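Local coordinates for protein (S)-ureidoglycine--glyoxylate transaminase (Bacillus subtilis, PDB 3ISL) that transfers the amino group of (S)-ureidoglycine to glyoxylate in purine catabolism, giving oxalurate and glycine, with pyridoxal 5'-phosphate as cofactor, at residues Ser201-Ile209 against Glu268-Gly279. Numbering follows the deposited sequence.
Sequences SVPSGMAPI and EATTMLYALREG
Val202 and Met206 pack against one face of helix 270-279, at Met272, Ala275, Leu276 and Gly279. The fold is the type I (aspartate aminotransferase-like) PLP fold, whose large domain holds a mixed seven-stranded sheet. Helix 270-279 packs beside strand 206-209 of that sheet and the loop before it, and the axes cross at -53°. No hydrogen bond joins the segments; apolar side chains carry most of the contact.

The tight part lies at Val202. Its CG2 sits 3.6 Å from Gly279 CA, where a CB on the glycine would clash with it. CG1, anti to the backbone N (chi1 167°), lies 3.9 Å from Leu276 N and also meets Ala275 CB. With both methyls gone, as with an alanine at Val202, Ala275 and Gly279 would probably lose their cover and a gap open between loop and helix.

The axes come no nearer than 10.2 Å, and the long methionines fill the interval. Their chains run alongside each other, pointing opposite ways. The looser margin is at Pro208, whose CG only brushes Leu276 CD1 at 4.3 Å. The contact is buried, with Gly205 in the loop partly exposed. Leu273 also packs on helix 40-56. Ser204, near the bound cofactor, hydrogen-bonds through OG to Glu268 O of the second subunit. Met206 is extended beyond CG, which carries its SD to 4.0 Å from Met272 CB and 4.1 Å from Leu276 CD2.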
loop_
_atom_site.group_PDB
_atom_site.type_symbol
_atom_site.label_atom_id
_atom_site.label_comp_id
_atom_site.label_asym_id
_atom_site.label_seq_id
_atom_site.Cartn_x
_atom_site.Cartn_y
_atom_site.Cartn_z
ATOM N N SER A 201 14.250 3.566 6.625
ATOM C CA SER A 201 13.748 3.057 7.914
ATOM C C SER A 201 12.327 3.570 8.176
ATOM O O SER A 201 11.996 4.053 9.273
ATOM C CB SER A 201 14.704 3.460 9.066
ATOM O OG SER A 201 15.801 2.578 9.015
ATOM N N VAL A 202 11.510 3.477 7.141
ATOM C CA VAL A 202 10.067 3.708 7.256
ATOM C C VAL A 202 9.302 2.427 7.005
ATOM O O VAL A 202 9.689 1.692 6.153
ATOM C CB VAL A 202 9.662 4.884 6.328
ATOM C CG1 VAL A 202 8.143 5.003 6.119
ATOM C CG2 VAL A 202 10.287 6.156 6.891
ATOM N N PRO A 203 8.218 2.136 7.777
ATOM C CA PRO A 203 7.515 0.850 7.517
ATOM C C PRO A 203 7.267 0.646 6.030
ATOM O O PRO A 203 6.906 1.614 5.338
ATOM C CB PRO A 203 6.183 1.016 8.260
ATOM C CG PRO A 203 6.603 1.846 9.413
ATOM C CD PRO A 203 7.575 2.893 8.842
ATOM N N SER A 204 7.442 -0.604 5.559
ATOM C CA SER A 204 7.318 -0.923 4.126
ATOM C C SER A 204 5.880 -0.692 3.766
ATOM O O SER A 204 5.033 -0.689 4.661
ATOM C CB SER A 204 7.698 -2.366 3.878
ATOM O OG SER A 204 7.368 -3.027 5.086
ATOM N N GLY A 205 5.613 -0.546 2.479
ATOM C CA GLY A 205 4.266 -0.219 2.029
ATOM C C GLY A 205 4.037 1.183 1.481
ATOM O O GLY A 205 2.883 1.621 1.320
ATOM N N MET A 206 5.129 1.885 1.120
ATOM C CA MET A 206 4.952 3.040 0.227
ATOM C C MET A 206 6.167 3.167 -0.621
ATOM O O MET A 206 7.226 2.622 -0.242
ATOM C CB MET A 206 4.641 4.341 0.984
ATOM C CG MET A 206 3.168 4.877 0.863
ATOM S SD MET A 206 3.357 6.400 1.766
ATOM C CE MET A 206 1.901 7.396 1.458
ATOM N N ALA A 207 5.999 3.820 -1.789
ATOM C CA ALA A 207 7.043 3.914 -2.768
ATOM C C ALA A 207 7.158 5.376 -3.275
ATOM O O ALA A 207 6.377 5.811 -4.095
ATOM C CB ALA A 207 6.756 2.960 -3.920
ATOM N N PRO A 208 8.107 6.137 -2.751
ATOM C CA PRO A 208 8.387 7.516 -3.229
ATOM C C PRO A 208 8.941 7.481 -4.655
ATOM O O PRO A 208 9.865 6.703 -4.946
ATOM C CB PRO A 208 9.509 8.027 -2.298
ATOM C CG PRO A 208 9.606 7.064 -1.190
ATOM C CD PRO A 208 8.980 5.733 -1.645
ATOM N N ILE A 209 8.395 8.330 -5.502
ATOM C CA ILE A 209 8.828 8.388 -6.901
ATOM C C ILE A 209 9.139 9.794 -7.243
ATOM O O ILE A 209 8.606 10.703 -6.626
ATOM C CB ILE A 209 7.784 7.824 -7.915
ATOM C CG1 ILE A 209 6.514 8.655 -7.923
ATOM C CG2 ILE A 209 7.438 6.376 -7.606
ATOM C CD1 ILE A 209 5.455 8.184 -9.013
ATOM N N GLU A 268 -5.527 8.249 -0.009
ATOM C CA GLU A 268 -4.150 8.200 0.466
ATOM C C GLU A 268 -4.050 7.442 1.842
ATOM O O GLU A 268 -5.017 7.470 2.639
ATOM C CB GLU A 268 -3.567 9.629 0.553
ATOM C CG GLU A 268 -2.022 9.651 0.738
ATOM C CD GLU A 268 -1.289 8.861 -0.350
ATOM O OE1 GLU A 268 -0.077 8.448 -0.146
ATOM O OE2 GLU A 268 -1.929 8.647 -1.408
ATOM N N ALA A 269 -2.942 6.741 2.074
ATOM C CA ALA A 269 -2.759 5.991 3.281
ATOM C C ALA A 269 -2.248 6.954 4.351
ATOM O O ALA A 269 -1.034 7.329 4.339
ATOM C CB ALA A 269 -1.765 4.895 3.079
ATOM N N THR A 270 -3.144 7.325 5.248
ATOM C CA THR A 270 -2.905 8.383 6.236
ATOM C C THR A 270 -1.731 8.187 7.127
ATOM O O THR A 270 -0.823 9.021 7.131
ATOM C CB THR A 270 -4.101 8.638 7.131
ATOM O OG1 THR A 270 -5.286 8.640 6.319
ATOM C CG2 THR A 270 -3.872 10.072 7.963
ATOM N N THR A 271 -1.693 7.050 7.820
ATOM C CA THR A 271 -0.669 6.763 8.770
ATOM C C THR A 271 0.682 6.526 8.066
ATOM O O THR A 271 1.725 6.911 8.599
ATOM C CB THR A 271 -1.048 5.559 9.654
ATOM O OG1 THR A 271 -2.178 5.905 10.434
ATOM C CG2 THR A 271 0.159 5.160 10.555
ATOM N N MET A 272 0.673 5.896 6.891
ATOM C CA MET A 272 1.931 5.622 6.170
ATOM C C MET A 272 2.570 6.925 5.680
ATOM O O MET A 272 3.770 7.022 5.590
ATOM C CB MET A 272 1.739 4.649 4.983
ATOM C CG MET A 272 1.604 3.174 5.454
ATOM S SD MET A 272 3.006 2.599 6.487
ATOM C CE MET A 272 4.466 2.959 5.467
ATOM N N LEU A 273 1.733 7.899 5.365
ATOM C CA LEU A 273 2.192 9.254 5.024
ATOM C C LEU A 273 2.800 10.001 6.209
ATOM O O LEU A 273 3.842 10.636 6.043
ATOM C CB LEU A 273 1.027 10.102 4.427
ATOM C CG LEU A 273 1.543 11.474 3.903
ATOM C CD1 LEU A 273 2.530 11.277 2.800
ATOM C CD2 LEU A 273 0.460 12.445 3.458
ATOM N N TYR A 274 2.179 9.902 7.407
ATOM C CA TYR A 274 2.779 10.416 8.623
ATOM C C TYR A 274 4.204 9.874 8.738
ATOM O O TYR A 274 5.174 10.646 9.014
ATOM C CB TYR A 274 1.995 9.987 9.911
ATOM C CG TYR A 274 0.627 10.636 10.157
ATOM C CD1 TYR A 274 0.210 11.766 9.441
ATOM C CD2 TYR A 274 -0.227 10.125 11.156
ATOM C CE1 TYR A 274 -1.041 12.369 9.713
ATOM C CE2 TYR A 274 -1.444 10.676 11.414
ATOM C CZ TYR A 274 -1.863 11.815 10.701
ATOM O OH TYR A 274 -3.145 12.362 10.974
ATOM N N ALA A 275 4.296 8.548 8.580
ATOM C CA ALA A 275 5.543 7.829 8.775
ATOM C C ALA A 275 6.588 8.244 7.733
ATOM O O ALA A 275 7.698 8.514 8.081
ATOM C CB ALA A 275 5.319 6.308 8.821
ATOM N N LEU A 276 6.202 8.380 6.481
ATOM C CA LEU A 276 7.119 8.836 5.443
ATOM C C LEU A 276 7.620 10.270 5.701
ATOM O O LEU A 276 8.835 10.559 5.649
ATOM C CB LEU A 276 6.400 8.772 4.052
ATOM C CG LEU A 276 7.255 9.194 2.890
ATOM C CD1 LEU A 276 8.604 8.307 2.755
ATOM C CD2 LEU A 276 6.457 9.133 1.620
ATOM N N ARG A 277 6.676 11.173 5.912
ATOM C CA ARG A 277 7.001 12.538 6.328
ATOM C C ARG A 277 8.054 12.567 7.441
ATOM O O ARG A 277 9.137 13.185 7.295
ATOM C CB ARG A 277 5.694 13.226 6.740
ATOM C CG ARG A 277 5.700 14.821 6.807
ATOM C CD ARG A 277 6.175 15.299 8.148
ATOM N NE ARG A 277 6.026 16.751 8.255
ATOM C CZ ARG A 277 6.503 17.503 9.239
ATOM N NH1 ARG A 277 7.127 16.923 10.271
ATOM N NH2 ARG A 277 6.313 18.840 9.209
ATOM N N GLU A 278 7.792 11.855 8.547
ATOM C CA GLU A 278 8.774 11.867 9.625
ATOM C C GLU A 278 10.086 11.201 9.244
ATOM O O GLU A 278 11.125 11.696 9.622
ATOM C CB GLU A 278 8.238 11.305 10.940
ATOM C CG GLU A 278 7.068 12.054 11.494
ATOM C CD GLU A 278 7.403 13.503 11.943
ATOM O OE1 GLU A 278 7.361 13.817 13.155
ATOM O OE2 GLU A 278 7.658 14.336 11.066
ATOM N N GLY A 279 10.035 10.087 8.517
ATOM C CA GLY A 279 11.266 9.386 8.097
ATOM C C GLY A 279 12.171 10.211 7.183
ATOM O O GLY A 279 13.373 10.303 7.419
#